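Local atomic coordinates of putative peptide ABC-transport system periplasmic peptide-binding protein (Campylobacter jejuni, PDB entry 4OEV), a protein that binds nickel(II) outside the cytoplasm as the solute-binding component of an ABC-type importer, and belongs to a family generally assigned to peptide transport. Residues A[102-107]-A[130-135]; A[126-131]-A[387-392]. All coordinates share one frame; numbering follows the deposited sequence.

Both contacts use helix 129-132, and their centres are 8 Å apart. Interaction 1 packs that helix end against residues 102-107, 23 residues earlier in the chain; interaction 2 joins the start of the same helix to the distant loop 387-392. L130 and D131 belong to both 126-131 and 130-135. The contacts also touch directly: N103 ND2 lies 3.4 Å from F392 CE1, and A132 N lies 3.6 Å from F392 CZ, so the F392 ring of interaction 2 packs against both segments of interaction 1. The side chain of F392 is about 13 Å from the bound nickel ion and about 13 Å from the oxalate, so F392 is near the nickel and oxalate site but is not one of the residues that line it.

Interaction 1: residues A[102-107]-A[130-135]; sequences VNFEDI and LDALSI
The ring of F104 meets L133 at its edge, where L133 CD2 lies near the ring plane and 4.1 Å from F104 CE2. I135 CG2 and the carbonyl oxygen of A132 approach the far end of the ring obliquely, at 3.8 Å and 3.6 Å from F104 CZ. The ring of F91, from helix 81-92, meets F104 with the two planes at about 55°. F104 holds CG anti to its carbonyl carbon (chi1 -62°), and from there the ring reaches out until its end is closer to 130-135 than its base is. It has the most area buried across this contact, 64 Å².

The amide side of the interface is bridged by water. N103 ND2 donates to water 1 at 3.0 Å, and the water donates to A132 O, also at 3.0 Å; no direct hydrogen bond crosses. Beside the bridge, N103 CB and A132 CB touch at 4.1 Å, the pair with the nearest CA atoms. A132 O has a further donor in I135 N, which closes a type I turn. Within the same segment D131 O takes both S134 N and S134 OG, the hydroxyl at 2.6 Å.

The result is a helix C-terminus running into a type I beta turn: A132 at the end of helix 129-132, and L133 and I135 of the turn that follows, pack on F104 from the end of the short helix 101-104.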
ATOM      1  N   VAL A 102      -2.606  -7.744 -12.515  1.00 34.16           N
ATOM      2  CA  VAL A 102      -3.106  -6.615 -13.305  1.00 33.43           C
ATOM      3  C   VAL A 102      -1.966  -5.697 -13.765  1.00 34.96           C
ATOM      4  O   VAL A 102      -2.170  -4.836 -14.628  1.00 34.84           O
ATOM      5  CB  VAL A 102      -4.186  -5.791 -12.500  1.00 31.16           C
ATOM      6  CG1 VAL A 102      -5.416  -6.649 -12.253  1.00 30.76           C
ATOM      7  CG2 VAL A 102      -3.572  -5.281 -11.179  1.00 33.13           C
ATOM      8  N   ASN A 103      -0.756  -5.875 -13.203  1.00 34.94           N
ATOM      9  CA  ASN A 103       0.385  -5.080 -13.604  1.00 34.42           C
ATOM     10  C   ASN A 103       1.065  -5.730 -14.816  1.00 36.11           C
ATOM     11  O   ASN A 103       1.948  -5.096 -15.443  1.00 38.54           O
ATOM     12  CB  ASN A 103       1.429  -4.902 -12.485  1.00 34.23           C
ATOM     13  CG  ASN A 103       0.876  -4.105 -11.301  1.00 36.27           C
ATOM     14  OD1 ASN A 103      -0.303  -3.831 -11.241  1.00 37.59           O
ATOM     15  ND2 ASN A 103       1.750  -3.705 -10.397  1.00 37.13           N
ATOM     16  N   PHE A 104       0.737  -6.998 -15.067  1.00 36.69           N
ATOM     17  CA  PHE A 104       1.389  -7.748 -16.179  1.00 40.09           C
ATOM     18  C   PHE A 104       0.478  -8.391 -17.205  1.00 41.38           C
ATOM     19  O   PHE A 104       0.984  -8.990 -18.167  1.00 44.07           O
ATOM     20  CB  PHE A 104       2.299  -8.824 -15.582  1.00 39.22           C
ATOM     21  CG  PHE A 104       3.402  -8.251 -14.760  1.00 42.53           C
ATOM     22  CD1 PHE A 104       3.172  -7.880 -13.432  1.00 37.66           C
ATOM     23  CD2 PHE A 104       4.647  -8.004 -15.309  1.00 43.39           C
ATOM     24  CE1 PHE A 104       4.179  -7.298 -12.674  1.00 42.19           C
ATOM     25  CE2 PHE A 104       5.676  -7.440 -14.538  1.00 45.79           C
ATOM     26  CZ  PHE A 104       5.440  -7.081 -13.226  1.00 42.62           C
ATOM     27  N   GLU A 105      -0.846  -8.253 -17.046  1.00 38.00           N
ATOM     28  CA  GLU A 105      -1.814  -8.877 -17.963  1.00 38.58           C
ATOM     29  C   GLU A 105      -1.698  -8.333 -19.367  1.00 45.27           C
ATOM     30  O   GLU A 105      -2.124  -8.962 -20.344  1.00 46.65           O
ATOM     31  CB  GLU A 105      -3.265  -8.669 -17.478  1.00 37.19           C
ATOM     32  CG  GLU A 105      -3.644  -7.172 -17.377  1.00 40.30           C
ATOM     33  CD  GLU A 105      -5.071  -6.956 -16.884  1.00 51.46           C
ATOM     34  OE1 GLU A 105      -5.832  -7.949 -16.963  1.00 54.26           O
ATOM     35  OE2 GLU A 105      -5.396  -5.848 -16.340  1.00 49.89           O
ATOM     36  N   ASP A 106      -1.134  -7.144 -19.470  1.00 47.43           N
ATOM     37  CA  ASP A 106      -1.068  -6.452 -20.729  1.00 46.66           C
ATOM     38  C   ASP A 106       0.165  -6.819 -21.587  1.00 47.54           C
ATOM     39  O   ASP A 106       0.382  -6.253 -22.665  1.00 43.90           O
ATOM     40  CB  ASP A 106      -1.078  -4.972 -20.450  1.00 48.35           C
ATOM     41  CG  ASP A 106      -1.104  -4.160 -21.706  1.00 48.16           C
ATOM     42  OD1 ASP A 106      -1.877  -4.514 -22.625  1.00 48.43           O
ATOM     43  OD2 ASP A 106      -0.257  -3.248 -21.808  1.00 46.79           O
ATOM     44  N   ILE A 107       0.934  -7.797 -21.132  1.00 46.56           N
ATOM     45  CA  ILE A 107       2.106  -8.257 -21.876  1.00 48.42           C
ATOM     46  C   ILE A 107       1.694  -9.297 -22.895  1.00 50.86           C
ATOM     47  O   ILE A 107       1.110 -10.327 -22.534  1.00 52.65           O
ATOM     48  CB  ILE A 107       3.130  -8.848 -20.937  1.00 46.88           C
ATOM     49  CG1 ILE A 107       3.641  -7.738 -20.048  1.00 49.80           C
ATOM     50  CG2 ILE A 107       4.312  -9.518 -21.751  1.00 46.89           C
ATOM     51  CD1 ILE A 107       4.251  -8.235 -18.854  1.00 51.94           C
ATOM     52  N   LEU A 130       7.372   0.345 -16.278  1.00 40.37           N
ATOM     53  CA  LEU A 130       8.719   0.445 -15.711  1.00 41.09           C
ATOM     54  C   LEU A 130       8.631   0.479 -14.183  1.00 40.45           C
ATOM     55  O   LEU A 130       9.451  -0.141 -13.507  1.00 40.81           O
ATOM     56  CB  LEU A 130       9.431   1.684 -16.233  1.00 42.01           C
ATOM     57  CG  LEU A 130       9.893   1.510 -17.685  1.00 49.38           C
ATOM     58  CD1 LEU A 130      10.419   2.834 -18.223  1.00 51.95           C
ATOM     59  CD2 LEU A 130      10.958   0.425 -17.772  1.00 46.98           C
ATOM     60  N   ASP A 131       7.630   1.185 -13.649  1.00 38.32           N
ATOM     61  CA  ASP A 131       7.420   1.170 -12.196  1.00 38.05           C
ATOM     62  C   ASP A 131       7.101  -0.249 -11.788  1.00 39.78           C
ATOM     63  O   ASP A 131       7.592  -0.717 -10.770  1.00 41.66           O
ATOM     64  CB  ASP A 131       6.268   2.106 -11.743  1.00 39.38           C
ATOM     65  CG  ASP A 131       6.717   3.535 -11.590  1.00 42.46           C
ATOM     66  OD1 ASP A 131       7.847   3.855 -12.079  1.00 46.15           O
ATOM     67  OD2 ASP A 131       5.989   4.309 -10.920  1.00 41.78           O
ATOM     68  N   ALA A 132       6.289  -0.927 -12.598  1.00 39.98           N
ATOM     69  CA  ALA A 132       5.851  -2.296 -12.298  1.00 38.31           C
ATOM     70  C   ALA A 132       7.017  -3.266 -12.275  1.00 39.03           C
ATOM     71  O   ALA A 132       6.993  -4.261 -11.538  1.00 38.68           O
ATOM     72  CB  ALA A 132       4.805  -2.758 -13.317  1.00 36.60           C
ATOM     73  N   LEU A 133       8.020  -2.987 -13.109  1.00 39.30           N
ATOM     74  CA  LEU A 133       9.193  -3.844 -13.205  1.00 40.78           C
ATOM     75  C   LEU A 133      10.184  -3.613 -12.055  1.00 43.59           C
ATOM     76  O   LEU A 133      11.320  -4.130 -12.084  1.00 45.57           O
ATOM     77  CB  LEU A 133       9.880  -3.636 -14.577  1.00 42.40           C
ATOM     78  CG  LEU A 133       9.122  -4.196 -15.781  1.00 43.89           C
ATOM     79  CD1 LEU A 133       9.646  -3.689 -17.094  1.00 45.60           C
ATOM     80  CD2 LEU A 133       9.187  -5.696 -15.731  1.00 45.81           C
ATOM     81  N   SER A 134       9.759  -2.866 -11.021  1.00 39.46           N
ATOM     82  CA  SER A 134      10.619  -2.735  -9.851  1.00 39.53           C
ATOM     83  C   SER A 134      10.336  -3.940  -8.947  1.00 41.93           C
ATOM     84  O   SER A 134      11.028  -4.140  -7.961  1.00 44.11           O
ATOM     85  CB  SER A 134      10.400  -1.402  -9.111  1.00 38.45           C
ATOM     86  OG  SER A 134       9.040  -1.253  -8.679  1.00 38.05           O
ATOM     87  N   ILE A 135       9.328  -4.752  -9.296  1.00 39.16           N
ATOM     88  CA  ILE A 135       9.045  -5.976  -8.533  1.00 43.67           C
ATOM     89  C   ILE A 135      10.198  -6.958  -8.683  1.00 47.09           C
ATOM     90  O   ILE A 135      10.876  -6.970  -9.725  1.00 48.17           O
ATOM     91  CB  ILE A 135       7.716  -6.676  -8.976  1.00 44.81           C
ATOM     92  CG1 ILE A 135       7.240  -7.654  -7.907  1.00 43.75           C
ATOM     93  CG2 ILE A 135       7.832  -7.378 -10.311  1.00 48.43           C
ATOM     94  CD1 ILE A 135       6.580  -6.994  -6.671  1.00 40.56           C
TER
HETATM   95  O   HOH W   1       4.493  -4.887 -10.004  1.00 31.01           O

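Interaction 2: residues A[126-131]-A[387-392]; sequences YPAFLD and PLDPDF
D131, F392 and A128 have the most surface buried here, and the first two meet directly: D131 CB lies 3.4 Å from F392 CE2, at the edge of the ring and near its plane. Beyond that methylene, D131 OD2 accepts the backbone N-H of D389 at 2.9 Å. The nitrogen lies nearly in line with the carboxylate C-O bond, yet the N-H...O angle is only 132°, so the bond is bent at the hydrogen.

F392 turns its edge to Y126 as well, with Y126 OH 3.6 Å from CE1, while the carbonyl oxygen of A128 comes obliquely to CZ. One face of the ring carries D389 CB, offset toward the rim.

The A128 methyl lies between D389 and the Y126 ring: A128 CB is 3.4 Å from D389 CG and covers one face of that ring near the rim. D389 folds back on its own chain: OD1 accepts from D391 N, an Asx turn, and OD2 forms a salt bridge with R437.

The second bond across the contact runs from Y126 OH to D391 OD2, 2.7 Å. The phenol meets the oxygen on its anti side, 25° out of the carboxylate plane, and ring and carboxylate planes stand 84° apart. With CG anti to the backbone N, Y126 extends its hydroxyl to that oxygen; the other oxygen, D391 OD1, forms a salt bridge with R429.

Around the contact, helix 434-450 supplies R437 and also Y441, which touches P390 and D391. N103 of helix 101-104 packs on both Y126 and F392, and 387-392 itself forms part of the link from strand 379-384 to helix 395-398.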
ATOM      1  N   TYR A 126       1.119   0.727 -21.576  1.00 44.12           N
ATOM      2  CA  TYR A 126       0.975   0.657 -20.125  1.00 43.76           C
ATOM      3  C   TYR A 126       2.177   1.365 -19.558  1.00 45.38           C
ATOM      4  O   TYR A 126       3.169   0.723 -19.215  1.00 43.52           O
ATOM      5  CB  TYR A 126       0.889  -0.801 -19.629  1.00 43.70           C
ATOM      6  CG  TYR A 126       0.607  -0.927 -18.151  1.00 43.14           C
ATOM      7  CD1 TYR A 126      -0.554  -0.369 -17.574  1.00 42.17           C
ATOM      8  CD2 TYR A 126       1.495  -1.598 -17.322  1.00 42.34           C
ATOM      9  CE1 TYR A 126      -0.774  -0.463 -16.213  1.00 38.73           C
ATOM     10  CE2 TYR A 126       1.278  -1.713 -16.002  1.00 40.18           C
ATOM     11  CZ  TYR A 126       0.130  -1.154 -15.428  1.00 39.08           C
ATOM     12  OH  TYR A 126      -0.062  -1.270 -14.076  1.00 39.77           O
ATOM     13  N   PRO A 127       2.124   2.705 -19.527  1.00 48.51           N
ATOM     14  CA  PRO A 127       3.273   3.514 -19.105  1.00 48.34           C
ATOM     15  C   PRO A 127       3.758   3.124 -17.706  1.00 45.96           C
ATOM     16  O   PRO A 127       4.956   3.237 -17.426  1.00 43.40           O
ATOM     17  CB  PRO A 127       2.716   4.940 -19.067  1.00 50.02           C
ATOM     18  CG  PRO A 127       1.432   4.912 -19.800  1.00 48.04           C
ATOM     19  CD  PRO A 127       0.933   3.525 -19.809  1.00 47.18           C
ATOM     20  N   ALA A 128       2.863   2.607 -16.870  1.00 43.20           N
ATOM     21  CA  ALA A 128       3.246   2.213 -15.516  1.00 41.76           C
ATOM     22  C   ALA A 128       4.203   1.015 -15.504  1.00 42.77           C
ATOM     23  O   ALA A 128       4.684   0.610 -14.448  1.00 36.54           O
ATOM     24  CB  ALA A 128       2.018   1.905 -14.687  1.00 34.54           C
ATOM     25  N   PHE A 129       4.505   0.453 -16.680  1.00 38.31           N
ATOM     26  CA  PHE A 129       5.243  -0.798 -16.741  1.00 39.20           C
ATOM     27  C   PHE A 129       6.638  -0.749 -16.081  1.00 39.79           C
ATOM     28  O   PHE A 129       7.068  -1.728 -15.472  1.00 39.90           O
ATOM     29  CB  PHE A 129       5.434  -1.229 -18.235  1.00 40.81           C
ATOM     30  CG  PHE A 129       5.886  -2.641 -18.412  1.00 41.74           C
ATOM     31  CD1 PHE A 129       5.380  -3.653 -17.609  1.00 43.31           C
ATOM     32  CD2 PHE A 129       6.778  -2.990 -19.476  1.00 43.62           C
ATOM     33  CE1 PHE A 129       5.781  -4.968 -17.769  1.00 45.87           C
ATOM     34  CE2 PHE A 129       7.173  -4.299 -19.651  1.00 50.84           C
ATOM     35  CZ  PHE A 129       6.685  -5.304 -18.820  1.00 43.78           C
ATOM     36  N   LEU A 130       7.372   0.345 -16.278  1.00 40.37           N
ATOM     37  CA  LEU A 130       8.719   0.445 -15.711  1.00 41.09           C
ATOM     38  C   LEU A 130       8.631   0.479 -14.183  1.00 40.45           C
ATOM     39  O   LEU A 130       9.451  -0.141 -13.507  1.00 40.81           O
ATOM     40  CB  LEU A 130       9.431   1.684 -16.233  1.00 42.01           C
ATOM     41  CG  LEU A 130       9.893   1.510 -17.685  1.00 49.38           C
ATOM     42  CD1 LEU A 130      10.419   2.834 -18.223  1.00 51.95           C
ATOM     43  CD2 LEU A 130      10.958   0.425 -17.772  1.00 46.98           C
ATOM     44  N   ASP A 131       7.630   1.185 -13.649  1.00 38.32           N
ATOM     45  CA  ASP A 131       7.420   1.170 -12.196  1.00 38.05           C
ATOM     46  C   ASP A 131       7.101  -0.249 -11.788  1.00 39.78           C
ATOM     47  O   ASP A 131       7.592  -0.717 -10.770  1.00 41.66           O
ATOM     48  CB  ASP A 131       6.268   2.106 -11.743  1.00 39.38           C
ATOM     49  CG  ASP A 131       6.717   3.535 -11.590  1.00 42.46           C
ATOM     50  OD1 ASP A 131       7.847   3.855 -12.079  1.00 46.15           O
ATOM     51  OD2 ASP A 131       5.989   4.309 -10.920  1.00 41.78           O
ATOM     52  N   PRO A 387       3.511   5.861  -3.536  1.00 30.91           N
ATOM     53  CA  PRO A 387       4.203   6.988  -4.134  1.00 30.73           C
ATOM     54  C   PRO A 387       4.560   6.672  -5.598  1.00 32.09           C
ATOM     55  O   PRO A 387       5.070   7.527  -6.313  1.00 34.05           O
ATOM     56  CB  PRO A 387       5.464   7.117  -3.282  1.00 32.74           C
ATOM     57  CG  PRO A 387       5.748   5.723  -2.868  1.00 35.21           C
ATOM     58  CD  PRO A 387       4.418   5.004  -2.755  1.00 32.72           C
ATOM     59  N   LEU A 388       4.354   5.441  -6.014  1.00 34.97           N
ATOM     60  CA  LEU A 388       4.655   5.090  -7.420  1.00 37.00           C
ATOM     61  C   LEU A 388       3.519   5.499  -8.375  1.00 34.90           C
ATOM     62  O   LEU A 388       2.655   6.298  -8.006  1.00 35.08           O
ATOM     63  CB  LEU A 388       4.954   3.598  -7.514  1.00 38.48           C
ATOM     64  CG  LEU A 388       6.112   3.208  -6.603  1.00 39.89           C
ATOM     65  CD1 LEU A 388       6.479   1.792  -6.882  1.00 42.69           C
ATOM     66  CD2 LEU A 388       7.318   4.138  -6.735  1.00 39.83           C
ATOM     67  N   ASP A 389       3.490   4.915  -9.576  1.00 32.82           N
ATOM     68  CA  ASP A 389       2.483   5.267 -10.575  1.00 34.92           C
ATOM     69  C   ASP A 389       1.048   5.268 -10.021  1.00 33.19           C
ATOM     70  O   ASP A 389       0.640   4.377  -9.231  1.00 36.38           O
ATOM     71  CB  ASP A 389       2.590   4.312 -11.794  1.00 35.30           C
ATOM     72  CG  ASP A 389       1.794   4.810 -12.969  1.00 36.72           C
ATOM     73  OD1 ASP A 389       0.551   4.591 -12.989  1.00 38.16           O
ATOM     74  OD2 ASP A 389       2.400   5.500 -13.833  1.00 39.98           O
ATOM     75  N   PRO A 390       0.267   6.293 -10.388  1.00 32.92           N
ATOM     76  CA  PRO A 390      -1.100   6.403  -9.840  1.00 33.33           C
ATOM     77  C   PRO A 390      -2.005   5.198 -10.076  1.00 34.11           C
ATOM     78  O   PRO A 390      -3.030   5.087  -9.398  1.00 32.22           O
ATOM     79  CB  PRO A 390      -1.671   7.621 -10.563  1.00 34.61           C
ATOM     80  CG  PRO A 390      -0.770   7.832 -11.781  1.00 36.80           C
ATOM     81  CD  PRO A 390       0.603   7.446 -11.251  1.00 37.01           C
ATOM     82  N   ASP A 391      -1.663   4.329 -11.023  1.00 33.75           N
ATOM     83  CA  ASP A 391      -2.432   3.115 -11.270  1.00 32.59           C
ATOM     84  C   ASP A 391      -2.413   2.156 -10.095  1.00 33.58           C
ATOM     85  O   ASP A 391      -3.403   1.465  -9.850  1.00 27.60           O
ATOM     86  CB  ASP A 391      -1.873   2.386 -12.534  1.00 47.11           C
ATOM     87  CG  ASP A 391      -2.713   1.131 -12.941  1.00 37.28           C
ATOM     88  OD1 ASP A 391      -3.938   1.251 -13.148  1.00 33.16           O
ATOM     89  OD2 ASP A 391      -2.147   0.021 -13.061  1.00 39.52           O
ATOM     90  N   PHE A 392      -1.289   2.090  -9.357  1.00 33.64           N
ATOM     91  CA  PHE A 392      -1.067   0.920  -8.464  1.00 33.26           C
ATOM     92  C   PHE A 392      -2.013   0.781  -7.255  1.00 30.58           C
ATOM     93  O   PHE A 392      -2.410  -0.358  -6.868  1.00 25.66           O
ATOM     94  CB  PHE A 392       0.395   0.936  -7.974  1.00 31.45           C
ATOM     95  CG  PHE A 392       1.381   0.598  -9.049  1.00 34.53           C
ATOM     96  CD1 PHE A 392       0.988  -0.118 -10.148  1.00 37.41           C
ATOM     97  CD2 PHE A 392       2.693   1.072  -8.989  1.00 35.37           C
ATOM     98  CE1 PHE A 392       1.914  -0.422 -11.188  1.00 38.79           C
ATOM     99  CE2 PHE A 392       3.602   0.774 -10.012  1.00 39.59           C
ATOM    100  CZ  PHE A 392       3.206   0.030 -11.112  1.00 37.85           C
TER